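Side-chain contacts in Isomerase/lactonizing enzyme (Agrobacterium fabrum str. C58, PDB 2NQL), which belongs to the mandelate racemase/muconate lactonizing enzyme family of the enolase superfamily and binds a sodium ion in its barrel domain: residues N83-G88 with G117-A122; A100-L105 with A125-L130; L160-L165 with G169-Y174; D192-E197 with L225-E230. All blocks are in the same frame, centred on the assembly; numbering follows the deposited sequence.

Contact 1 (N83-G88 with G117-A122); sequences NDLLAG and GFYVDA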
loop_
_atom_site.group_PDB
_atom_site.type_symbol
_atom_site.label_atom_id
_atom_site.label_comp_id
_atom_site.label_asym_id
_atom_site.label_seq_id
_atom_site.Cartn_x
_atom_site.Cartn_y
_atom_site.Cartn_z
ATOM N N ASN A 83 6.094 10.291 -12.837
ATOM C CA ASN A 83 6.935 10.540 -14.021
ATOM C C ASN A 83 7.090 9.294 -14.923
ATOM O O ASN A 83 7.067 9.411 -16.166
ATOM C CB ASN A 83 8.318 11.056 -13.643
ATOM C CG ASN A 83 8.266 12.488 -13.095
ATOM O OD1 ASN A 83 7.513 13.333 -13.599
ATOM N ND2 ASN A 83 9.051 12.749 -12.058
ATOM N N ASP A 84 7.242 8.129 -14.300
ATOM C CA ASP A 84 7.485 6.895 -15.080
ATOM C C ASP A 84 6.207 6.324 -15.668
ATOM O O ASP A 84 6.202 5.847 -16.804
ATOM C CB ASP A 84 8.183 5.805 -14.241
ATOM C CG ASP A 84 8.435 4.509 -15.057
ATOM O OD1 ASP A 84 9.195 4.561 -16.033
ATOM O OD2 ASP A 84 7.830 3.473 -14.736
ATOM N N LEU A 85 5.141 6.340 -14.874
ATOM C CA LEU A 85 3.934 5.590 -15.172
ATOM C C LEU A 85 2.692 6.450 -15.361
ATOM O O LEU A 85 2.016 6.356 -16.383
ATOM C CB LEU A 85 3.667 4.521 -14.103
ATOM C CG LEU A 85 2.308 3.798 -14.160
ATOM C CD1 LEU A 85 2.169 2.867 -15.403
ATOM C CD2 LEU A 85 1.957 3.049 -12.857
ATOM N N LEU A 86 2.350 7.261 -14.361
ATOM C CA LEU A 86 0.963 7.721 -14.280
ATOM C C LEU A 86 0.687 8.913 -15.197
ATOM O O LEU A 86 -0.396 9.016 -15.769
ATOM C CB LEU A 86 0.600 8.072 -12.833
ATOM C CG LEU A 86 0.593 6.915 -11.855
ATOM C CD1 LEU A 86 0.663 7.478 -10.421
ATOM C CD2 LEU A 86 -0.681 6.066 -12.055
ATOM N N ALA A 87 1.671 9.803 -15.332
ATOM C CA ALA A 87 1.512 11.007 -16.160
ATOM C C ALA A 87 1.134 10.640 -17.600
ATOM O O ALA A 87 0.293 11.283 -18.198
ATOM C CB ALA A 87 2.751 11.840 -16.168
ATOM N N GLY A 88 1.761 9.594 -18.125
ATOM C CA GLY A 88 1.498 9.126 -19.496
ATOM C C GLY A 88 0.059 8.737 -19.750
ATOM O O GLY A 88 -0.419 8.849 -20.887
ATOM N N GLY A 117 -1.115 2.988 0.116
ATOM C CA GLY A 117 0.255 3.492 0.277
ATOM C C GLY A 117 0.662 4.636 -0.632
ATOM O O GLY A 117 -0.097 5.601 -0.817
ATOM N N PHE A 118 1.848 4.515 -1.239
ATOM C CA PHE A 118 2.364 5.539 -2.145
ATOM C C PHE A 118 1.615 5.616 -3.462
ATOM O O PHE A 118 1.554 6.671 -4.065
ATOM C CB PHE A 118 3.853 5.317 -2.424
ATOM C CG PHE A 118 4.711 5.515 -1.197
ATOM C CD1 PHE A 118 5.012 6.795 -0.758
ATOM C CD2 PHE A 118 5.182 4.401 -0.475
ATOM C CE1 PHE A 118 5.799 6.992 0.400
ATOM C CE2 PHE A 118 5.966 4.582 0.668
ATOM C CZ PHE A 118 6.260 5.888 1.112
ATOM N N TYR A 119 1.089 4.490 -3.930
ATOM C CA TYR A 119 0.351 4.504 -5.188
ATOM C C TYR A 119 -0.874 5.416 -5.091
ATOM O O TYR A 119 -1.048 6.289 -5.942
ATOM C CB TYR A 119 -0.098 3.100 -5.599
ATOM C CG TYR A 119 -0.531 3.040 -7.052
ATOM C CD1 TYR A 119 0.395 3.176 -8.065
ATOM C CD2 TYR A 119 -1.884 2.822 -7.403
ATOM C CE1 TYR A 119 0.017 3.099 -9.421
ATOM C CE2 TYR A 119 -2.284 2.761 -8.760
ATOM C CZ TYR A 119 -1.321 2.884 -9.753
ATOM O OH TYR A 119 -1.636 2.822 -11.093
ATOM N N VAL A 120 -1.667 5.244 -4.033
ATOM C CA VAL A 120 -2.823 6.113 -3.843
ATOM C C VAL A 120 -2.434 7.541 -3.462
ATOM O O VAL A 120 -3.123 8.477 -3.853
ATOM C CB VAL A 120 -3.990 5.481 -3.020
ATOM C CG1 VAL A 120 -5.226 6.455 -2.909
ATOM C CG2 VAL A 120 -4.467 4.182 -3.722
ATOM N N ASP A 121 -1.298 7.724 -2.777
ATOM C CA ASP A 121 -0.791 9.096 -2.543
ATOM C C ASP A 121 -0.650 9.791 -3.904
ATOM O O ASP A 121 -1.106 10.932 -4.095
ATOM C CB ASP A 121 0.601 9.088 -1.885
ATOM C CG ASP A 121 0.574 8.893 -0.379
ATOM O OD1 ASP A 121 -0.502 8.822 0.247
ATOM O OD2 ASP A 121 1.704 8.761 0.167
ATOM N N ALA A 122 -0.013 9.094 -4.847
ATOM C CA ALA A 122 0.219 9.644 -6.179
ATOM C C ALA A 122 -1.087 9.964 -6.890
ATOM O O ALA A 122 -1.221 11.043 -7.485
ATOM C CB ALA A 122 1.090 8.699 -7.032
#

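Contact 2 (A100-L105 with A125-L130); sequences AVYDDL and ALDIAL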
loop_
_atom_site.group_PDB
_atom_site.type_symbol
_atom_site.label_atom_id
_atom_site.label_comp_id
_atom_site.label_asym_id
_atom_site.label_seq_id
_atom_site.Cartn_x
_atom_site.Cartn_y
_atom_site.Cartn_z
ATOM N N ALA A 100 -13.560 9.128 -13.346
ATOM C CA ALA A 100 -13.268 8.118 -14.365
ATOM C C ALA A 100 -11.755 7.958 -14.595
ATOM O O ALA A 100 -11.259 6.832 -14.712
ATOM C CB ALA A 100 -13.989 8.456 -15.689
ATOM N N VAL A 101 -11.024 9.072 -14.644
ATOM C CA VAL A 101 -9.567 9.013 -14.790
ATOM C C VAL A 101 -8.917 8.340 -13.568
ATOM O O VAL A 101 -8.083 7.428 -13.738
ATOM C CB VAL A 101 -8.927 10.389 -15.084
ATOM C CG1 VAL A 101 -7.370 10.300 -15.127
ATOM C CG2 VAL A 101 -9.452 10.970 -16.415
ATOM N N TYR A 102 -9.313 8.774 -12.363
ATOM C CA TYR A 102 -8.892 8.124 -11.119
ATOM C C TYR A 102 -9.096 6.600 -11.155
ATOM O O TYR A 102 -8.177 5.821 -10.841
ATOM C CB TYR A 102 -9.593 8.717 -9.870
ATOM C CG TYR A 102 -9.272 7.878 -8.662
ATOM C CD1 TYR A 102 -8.056 8.041 -7.969
ATOM C CD2 TYR A 102 -10.129 6.847 -8.265
ATOM C CE1 TYR A 102 -7.741 7.214 -6.868
ATOM C CE2 TYR A 102 -9.822 6.007 -7.188
ATOM C CZ TYR A 102 -8.633 6.185 -6.495
ATOM O OH TYR A 102 -8.368 5.343 -5.437
ATOM N N ASP A 103 -10.306 6.176 -11.518
ATOM C CA ASP A 103 -10.653 4.755 -11.503
ATOM C C ASP A 103 -9.798 3.981 -12.498
ATOM O O ASP A 103 -9.353 2.874 -12.182
ATOM C CB ASP A 103 -12.144 4.547 -11.817
ATOM C CG ASP A 103 -13.047 4.849 -10.629
ATOM O OD1 ASP A 103 -12.569 4.842 -9.472
ATOM O OD2 ASP A 103 -14.269 5.081 -10.853
ATOM N N ASP A 104 -9.545 4.563 -13.674
ATOM C CA ASP A 104 -8.624 3.936 -14.640
ATOM C C ASP A 104 -7.201 3.771 -14.114
ATOM O O ASP A 104 -6.591 2.714 -14.296
ATOM C CB ASP A 104 -8.601 4.704 -15.959
ATOM C CG ASP A 104 -9.879 4.494 -16.784
ATOM O OD1 ASP A 104 -10.706 3.632 -16.407
ATOM O OD2 ASP A 104 -10.049 5.220 -17.774
ATOM N N LEU A 105 -6.682 4.812 -13.459
ATOM C CA LEU A 105 -5.320 4.755 -12.907
ATOM C C LEU A 105 -5.236 3.752 -11.788
ATOM O O LEU A 105 -4.264 2.983 -11.717
ATOM C CB LEU A 105 -4.856 6.156 -12.420
ATOM C CG LEU A 105 -4.811 7.276 -13.458
ATOM C CD1 LEU A 105 -4.351 8.608 -12.807
ATOM C CD2 LEU A 105 -3.934 6.920 -14.641
ATOM N N ALA A 125 -2.793 13.202 -5.564
ATOM C CA ALA A 125 -2.292 14.441 -6.141
ATOM C C ALA A 125 -2.833 14.712 -7.556
ATOM O O ALA A 125 -3.242 15.837 -7.876
ATOM C CB ALA A 125 -0.768 14.500 -6.089
ATOM N N LEU A 126 -2.863 13.678 -8.395
ATOM C CA LEU A 126 -3.390 13.817 -9.746
ATOM C C LEU A 126 -4.884 14.113 -9.759
ATOM O O LEU A 126 -5.347 14.866 -10.601
ATOM C CB LEU A 126 -3.116 12.521 -10.544
ATOM C CG LEU A 126 -1.620 12.257 -10.737
ATOM C CD1 LEU A 126 -1.372 10.819 -11.328
ATOM C CD2 LEU A 126 -0.853 13.335 -11.581
ATOM N N ASP A 127 -5.601 13.496 -8.826
ATOM C CA ASP A 127 -7.061 13.627 -8.738
ATOM C C ASP A 127 -7.429 15.062 -8.309
ATOM O O ASP A 127 -8.333 15.686 -8.882
ATOM C CB ASP A 127 -7.627 12.598 -7.763
ATOM C CG ASP A 127 -9.154 12.620 -7.697
ATOM O OD1 ASP A 127 -9.813 12.025 -8.583
ATOM O OD2 ASP A 127 -9.697 13.216 -6.741
ATOM N N ILE A 128 -6.702 15.590 -7.330
ATOM C CA ILE A 128 -6.941 16.975 -6.884
ATOM C C ILE A 128 -6.676 17.972 -8.048
ATOM O O ILE A 128 -7.502 18.842 -8.325
ATOM C CB ILE A 128 -6.074 17.312 -5.627
ATOM C CG1 ILE A 128 -6.525 16.441 -4.441
ATOM C CG2 ILE A 128 -6.172 18.857 -5.321
ATOM C CD1 ILE A 128 -5.538 16.400 -3.256
ATOM N N ALA A 129 -5.556 17.803 -8.763
ATOM C CA ALA A 129 -5.233 18.682 -9.886
ATOM C C ALA A 129 -6.283 18.610 -11.005
ATOM O O ALA A 129 -6.652 19.632 -11.579
ATOM C CB ALA A 129 -3.868 18.397 -10.410
ATOM N N LEU A 130 -6.750 17.402 -11.316
ATOM C CA LEU A 130 -7.781 17.233 -12.340
ATOM C C LEU A 130 -9.134 17.844 -11.933
ATOM O O LEU A 130 -9.784 18.490 -12.769
ATOM C CB LEU A 130 -7.955 15.742 -12.714
ATOM C CG LEU A 130 -8.533 15.469 -14.109
ATOM C CD1 LEU A 130 -7.668 16.011 -15.247
ATOM C CD2 LEU A 130 -8.715 13.978 -14.280
#

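Contact 3 (L160-L165 with G169-Y174); sequences LPERTL and GELAKY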
loop_
_atom_site.group_PDB
_atom_site.type_symbol
_atom_site.label_atom_id
_atom_site.label_comp_id
_atom_site.label_asym_id
_atom_site.label_seq_id
_atom_site.Cartn_x
_atom_site.Cartn_y
_atom_site.Cartn_z
ATOM N N LEU A 160 -0.774 20.845 20.664
ATOM C CA LEU A 160 -0.445 21.693 21.807
ATOM C C LEU A 160 1.060 21.595 22.032
ATOM O O LEU A 160 1.500 20.861 22.922
ATOM C CB LEU A 160 -1.249 21.265 23.049
ATOM C CG LEU A 160 -2.788 21.361 22.988
ATOM C CD1 LEU A 160 -3.414 20.679 24.192
ATOM C CD2 LEU A 160 -3.296 22.811 22.849
ATOM N N PRO A 161 1.861 22.316 21.203
ATOM C CA PRO A 161 3.306 22.164 21.290
ATOM C C PRO A 161 3.886 22.962 22.454
ATOM O O PRO A 161 4.569 23.993 22.258
ATOM C CB PRO A 161 3.802 22.699 19.946
ATOM C CG PRO A 161 2.756 23.691 19.520
ATOM C CD PRO A 161 1.464 23.282 20.152
ATOM N N GLU A 162 3.606 22.486 23.664
ATOM C CA GLU A 162 4.293 22.984 24.855
ATOM C C GLU A 162 4.913 21.858 25.686
ATOM O O GLU A 162 4.452 20.718 25.659
ATOM C CB GLU A 162 3.360 23.866 25.690
ATOM C CG GLU A 162 3.162 25.302 25.119
ATOM C CD GLU A 162 4.368 26.211 25.363
ATOM O OE1 GLU A 162 5.357 25.747 25.977
ATOM O OE2 GLU A 162 4.328 27.395 24.951
ATOM N N ARG A 163 5.976 22.192 26.405
ATOM C CA ARG A 163 6.779 21.202 27.116
ATOM C C ARG A 163 6.092 20.680 28.386
ATOM O O ARG A 163 6.258 19.522 28.761
ATOM C CB ARG A 163 8.158 21.800 27.435
ATOM C CG ARG A 163 9.229 20.788 27.793
ATOM C CD ARG A 163 10.582 21.483 28.081
ATOM N NE ARG A 163 10.564 22.344 29.282
ATOM C CZ ARG A 163 10.578 23.682 29.266
ATOM N NH1 ARG A 163 10.606 24.332 28.112
ATOM N NH2 ARG A 163 10.569 24.382 30.402
ATOM N N THR A 164 5.309 21.524 29.049
ATOM C CA THR A 164 4.737 21.129 30.334
ATOM C C THR A 164 3.234 20.959 30.214
ATOM O O THR A 164 2.590 21.586 29.358
ATOM C CB THR A 164 5.056 22.126 31.481
ATOM O OG1 THR A 164 4.302 23.337 31.291
ATOM C CG2 THR A 164 6.568 22.443 31.545
ATOM N N LEU A 165 2.671 20.125 31.084
ATOM C CA LEU A 165 1.207 19.985 31.170
ATOM C C LEU A 165 0.523 21.336 31.388
ATOM O O LEU A 165 -0.481 21.644 30.726
ATOM C CB LEU A 165 0.818 18.985 32.263
ATOM C CG LEU A 165 -0.666 18.810 32.593
ATOM C CD1 LEU A 165 -1.092 17.363 32.484
ATOM C CD2 LEU A 165 -0.929 19.330 34.003
ATOM N N GLY A 169 -2.181 23.390 28.713
ATOM C CA GLY A 169 -3.518 23.866 29.055
ATOM C C GLY A 169 -3.674 25.355 28.816
ATOM O O GLY A 169 -4.725 25.815 28.369
ATOM N N GLU A 170 -2.613 26.106 29.088
ATOM C CA GLU A 170 -2.641 27.543 28.845
ATOM C C GLU A 170 -2.737 27.855 27.362
ATOM O O GLU A 170 -3.437 28.788 26.963
ATOM C CB GLU A 170 -1.439 28.225 29.489
ATOM C CG GLU A 170 -1.450 28.110 31.017
ATOM C CD GLU A 170 -2.391 29.086 31.719
ATOM O OE1 GLU A 170 -3.022 29.945 31.056
ATOM O OE2 GLU A 170 -2.481 29.005 32.961
ATOM N N LEU A 171 -2.052 27.057 26.547
ATOM C CA LEU A 171 -2.208 27.136 25.109
ATOM C C LEU A 171 -3.624 26.792 24.637
ATOM O O LEU A 171 -4.163 27.457 23.747
ATOM C CB LEU A 171 -1.140 26.289 24.417
ATOM C CG LEU A 171 -0.800 26.626 22.967
ATOM C CD1 LEU A 171 -0.379 28.095 22.791
ATOM C CD2 LEU A 171 0.322 25.707 22.531
ATOM N N ALA A 172 -4.242 25.777 25.247
ATOM C CA ALA A 172 -5.603 25.389 24.883
ATOM C C ALA A 172 -6.568 26.510 25.256
ATOM O O ALA A 172 -7.485 26.837 24.492
ATOM C CB ALA A 172 -6.012 24.048 25.577
ATOM N N LYS A 173 -6.341 27.116 26.418
ATOM C CA LYS A 173 -7.220 28.185 26.889
ATOM C C LYS A 173 -7.103 29.403 25.988
ATOM O O LYS A 173 -8.106 30.078 25.723
ATOM C CB LYS A 173 -6.872 28.562 28.334
ATOM C CG LYS A 173 -7.907 29.466 29.028
ATOM C CD LYS A 173 -7.402 29.850 30.434
ATOM C CE LYS A 173 -8.249 30.953 31.065
ATOM N NZ LYS A 173 -9.641 30.490 31.343
ATOM N N TYR A 174 -5.875 29.690 25.541
ATOM C CA TYR A 174 -5.634 30.758 24.578
ATOM C C TYR A 174 -6.484 30.569 23.317
ATOM O O TYR A 174 -7.138 31.519 22.834
ATOM C CB TYR A 174 -4.141 30.824 24.220
ATOM C CG TYR A 174 -3.839 31.791 23.101
ATOM C CD1 TYR A 174 -3.767 33.167 23.343
ATOM C CD2 TYR A 174 -3.678 31.337 21.790
ATOM C CE1 TYR A 174 -3.509 34.067 22.295
ATOM C CE2 TYR A 174 -3.427 32.220 20.750
ATOM C CZ TYR A 174 -3.353 33.570 21.007
ATOM O OH TYR A 174 -3.105 34.407 19.974
#

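Contact 4 (D192-E197 with L225-E230); sequences DGPAAE and LELIAE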
loop_
_atom_site.group_PDB
_atom_site.type_symbol
_atom_site.label_atom_id
_atom_site.label_comp_id
_atom_site.label_asym_id
_atom_site.label_seq_id
_atom_site.Cartn_x
_atom_site.Cartn_y
_atom_site.Cartn_z
ATOM N N ASP A 192 2.402 12.470 32.724
ATOM C CA ASP A 192 1.714 11.739 33.792
ATOM C C ASP A 192 0.595 10.861 33.223
ATOM O O ASP A 192 -0.163 10.243 33.976
ATOM C CB ASP A 192 1.149 12.711 34.839
ATOM C CG ASP A 192 2.170 13.737 35.303
ATOM O OD1 ASP A 192 2.962 13.412 36.218
ATOM O OD2 ASP A 192 2.175 14.865 34.753
ATOM N N GLY A 193 0.501 10.814 31.892
ATOM C CA GLY A 193 -0.456 9.955 31.206
ATOM C C GLY A 193 -1.648 10.723 30.657
ATOM O O GLY A 193 -1.872 11.892 31.019
ATOM N N PRO A 194 -2.416 10.074 29.763
ATOM C CA PRO A 194 -3.608 10.666 29.140
ATOM C C PRO A 194 -4.715 11.057 30.128
ATOM O O PRO A 194 -5.428 12.035 29.880
ATOM C CB PRO A 194 -4.095 9.563 28.192
ATOM C CG PRO A 194 -3.482 8.307 28.699
ATOM C CD PRO A 194 -2.159 8.708 29.263
ATOM N N ALA A 195 -4.842 10.316 31.234
ATOM C CA ALA A 195 -5.802 10.658 32.276
ATOM C C ALA A 195 -5.485 11.986 32.948
ATOM O O ALA A 195 -6.374 12.813 33.131
ATOM C CB ALA A 195 -5.945 9.532 33.306
ATOM N N ALA A 196 -4.218 12.203 33.287
ATOM C CA ALA A 196 -3.818 13.451 33.909
ATOM C C ALA A 196 -3.941 14.624 32.926
ATOM O O ALA A 196 -4.346 15.721 33.327
ATOM C CB ALA A 196 -2.420 13.348 34.456
ATOM N N GLU A 197 -3.640 14.369 31.648
ATOM C CA GLU A 197 -3.784 15.376 30.596
ATOM C C GLU A 197 -5.228 15.823 30.379
ATOM O O GLU A 197 -5.500 17.034 30.380
ATOM C CB GLU A 197 -3.148 14.928 29.275
ATOM C CG GLU A 197 -2.933 16.078 28.255
ATOM C CD GLU A 197 -1.652 16.908 28.497
ATOM O OE1 GLU A 197 -0.691 16.399 29.116
ATOM O OE2 GLU A 197 -1.602 18.086 28.063
ATOM N N LEU A 225 -8.484 -0.048 26.032
ATOM C CA LEU A 225 -9.687 0.013 26.881
ATOM C C LEU A 225 -9.448 0.530 28.302
ATOM O O LEU A 225 -10.255 1.302 28.820
ATOM C CB LEU A 225 -10.405 -1.330 26.926
ATOM C CG LEU A 225 -11.122 -1.740 25.652
ATOM C CD1 LEU A 225 -11.366 -3.238 25.640
ATOM C CD2 LEU A 225 -12.388 -0.947 25.468
ATOM N N GLU A 226 -8.336 0.108 28.915
ATOM C CA GLU A 226 -7.933 0.590 30.232
ATOM C C GLU A 226 -7.759 2.104 30.271
ATOM O O GLU A 226 -8.225 2.773 31.203
ATOM C CB GLU A 226 -6.618 -0.059 30.662
ATOM C CG GLU A 226 -6.734 -1.483 31.165
ATOM C CD GLU A 226 -5.372 -2.123 31.368
ATOM O OE1 GLU A 226 -4.411 -1.397 31.708
ATOM O OE2 GLU A 226 -5.262 -3.353 31.185
ATOM N N LEU A 227 -7.073 2.632 29.258
ATOM C CA LEU A 227 -6.774 4.045 29.188
ATOM C C LEU A 227 -8.047 4.850 28.892
ATOM O O LEU A 227 -8.258 5.951 29.441
ATOM C CB LEU A 227 -5.683 4.283 28.126
ATOM C CG LEU A 227 -4.250 3.805 28.447
ATOM C CD1 LEU A 227 -3.371 3.882 27.212
ATOM C CD2 LEU A 227 -3.608 4.593 29.616
ATOM N N ILE A 228 -8.905 4.289 28.042
ATOM C CA ILE A 228 -10.191 4.921 27.729
ATOM C C ILE A 228 -11.065 5.005 28.991
ATOM O O ILE A 228 -11.673 6.041 29.252
ATOM C CB ILE A 228 -10.899 4.204 26.572
ATOM C CG1 ILE A 228 -10.135 4.440 25.258
ATOM C CG2 ILE A 228 -12.336 4.673 26.408
ATOM C CD1 ILE A 228 -10.615 3.560 24.100
ATOM N N ALA A 229 -11.097 3.920 29.765
ATOM C CA ALA A 229 -11.712 3.909 31.105
ATOM C C ALA A 229 -11.160 4.975 32.068
ATOM O O ALA A 229 -11.941 5.613 32.783
ATOM C CB ALA A 229 -11.618 2.511 31.728
ATOM N N GLU A 230 -9.837 5.177 32.068
ATOM C CA GLU A 230 -9.174 6.208 32.889
ATOM C C GLU A 230 -9.573 7.620 32.466
ATOM O O GLU A 230 -9.664 8.540 33.302
ATOM C CB GLU A 230 -7.649 6.077 32.805
ATOM C CG GLU A 230 -7.026 5.104 33.798
ATOM C CD GLU A 230 -5.520 4.964 33.614
ATOM O OE1 GLU A 230 -4.808 5.997 33.613
ATOM O OE2 GLU A 230 -5.047 3.812 33.474
HETATM O O HOH W 1 -3.307 7.827 32.260
#

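Contact 1 (N83-G88 with G117-A122)
L86 sets CD2 against the hydroxyl end of Y119 and CD1 against A122. L86 CD2 lies 3.5 Å from Y119 OH and L86 CD1 3.6 Å from A122 CB, one branch on the phenol end, the other on the alanine methyl one turn on. L85 meets the same ring at its edge: L85 CD2 sits close to the ring plane, 3.9 Å from Y119 CE1, and the two side chains cross at about a right angle. Y119 has CG anti to its backbone N (chi1 -165°), which swings the ring out of its own helix into the space before the two leucines. Helices 75-90 and 117-138 belong to the helical part of the enolase-like N-terminal domain; here their axes stay 11.7 Å apart and cross at -41°, a gap bridged by long side chains. The phenol oxygen, buried among methyl groups, is hydrogen-bonded to the backbone O of L105 on helix 98-109, which anchors the end of the ring. M108 of that third helix packs on L85, L86 and Y119 alike, and from the second subunit Y36 packs on L85 and F118 on Y119.

Contact 2 (A100-L105 with A125-L130)
L130 turns CD2 onto the V101 side chain and touches all three of its carbons beyond CA: V101 CB is nearest to L130 CD2 at 3.7 Å, with both methyls of V101 about as close. CG of L130 stands anti to the backbone N (chi1 -156°), which carries the branch across to the valine, and the two side chains meet at about a right angle. Next to this pair, Y102 and D127 meet where the backbones come nearest, their CA atoms 6.3 Å apart. D127 OD1 rests against the root of the tyrosine, 3.6 Å from Y102 CB, with ring and carboxylate planes 78° apart. This is packing, since the polar ends are held by a different part of the chain: Y102 OH bonds to N297 ND2 and D127 OD1 to T296 OG1. The buried carboxylate is thereby provided with a partner. Farther along, L105 CD1 meets L126 CD1 methyl to methyl at 4.0 Å. The segment axes are 10.0 Å apart at 163°, nearly antiparallel, and M57 of strand 50-59 packs on L126 and L130 from the sheet. Two antiparallel helices laid beside an antiparallel sheet are characteristic of the N-terminal capping domain of the enolase superfamily.

Contact 3 (L160-L165 with G169-Y174)
With CG anti to the backbone N (chi1 -158°), L171 points CD2 out from its helix into the bend of the preceding loop, while L160, whose CG lies anti to the carbonyl carbon (chi1 -62°), brings its own CD2 against the next residue of that helix, A172. L171 CD2 is the hub. L171 CD2 lies 3.6 Å from P161 CD, on the pyrrolidine ring, and 3.9 Å from E162 CG, so the aliphatic part of the glutamate serves as an apolar wall; both of these side chains cross the leucine at about a right angle. L160 CD2 is 4.0 Å from A172 CB and just as near the backbone at A172. P161 is the centre of an inverse gamma turn, closed by a bond of 2.8 Å from E162 N to L160 O, and this sharp turn folds the loop round the leucine. The one hydrogen bond between the segments belongs to the first turn of the helix: G169 N donates to L165 O over 3.2 Å with an N-H...O angle of 156°. T164, the N-cap residue, caps A167 N through OG1. The loop thus joins strand 152-158 of the enolase-type barrel to helix 165-177 and packs back on that helix; helix 194-205 packs alongside, with L201 on A172 and with E197 and N200 on L165.

Contact 4 (D192-E197 with L225-E230)
A small, partly buried packing contact with one bridging water joins the start of helix 194-205 to helix 221-231, on the outside of the barrel. Its apolar half is P194 against L227: P194 CG, at the corner of the pyrrolidine ring, lies 3.8 Å from L227 CD2, and the two side chains cross at about a right angle. CG of L227 is anti to the carbonyl carbon (chi1 -71°), which lets CD2 reach the proline. Both helices stand among those that surround the parallel strands of the TIM-like C-terminal domain of the enolase superfamily, with strand 210-214 between them in the chain. Beside this pair the methyl of A195 packs on E230, with A195 CB 3.9 Å from E230 CB and 3.7 Å from E230 OE1. E230 OE1 also accepts a hydrogen bond of 2.7 Å from a water oxygen, which in turn takes the N-H of A195 at 3.1 Å from A195 N. The glutamate therefore reaches the first turn of the neighbouring helix through water, and its negative charge near that N-terminal end would be expected to suit the helix dipole. G193 is the N-cap, its O accepting E197 N.

In the fold
Contacts 1 and 2 are buried in the N-terminal domain and share helix 117-138, whose first turns face helix 75-90 and whose middle faces helix 98-109; they touch through the phenol bond to L105 and through L86 on L126. Contacts 3 and 4 lie on the opposite side of the chain's centre, their centres about 40 to 42 Å from those of contacts 1 and 2, among the partly exposed outer helices of the barrel domain, and meet where L165 packs on E197 and A196. Leucines serve in all four; the inner pair adds tyrosines and a buried aspartate whose polar groups are bonded within the chain, the outer pair prolines, glutamates and a backbone bond or a bridging water. The second subunit reaches contact 1 most.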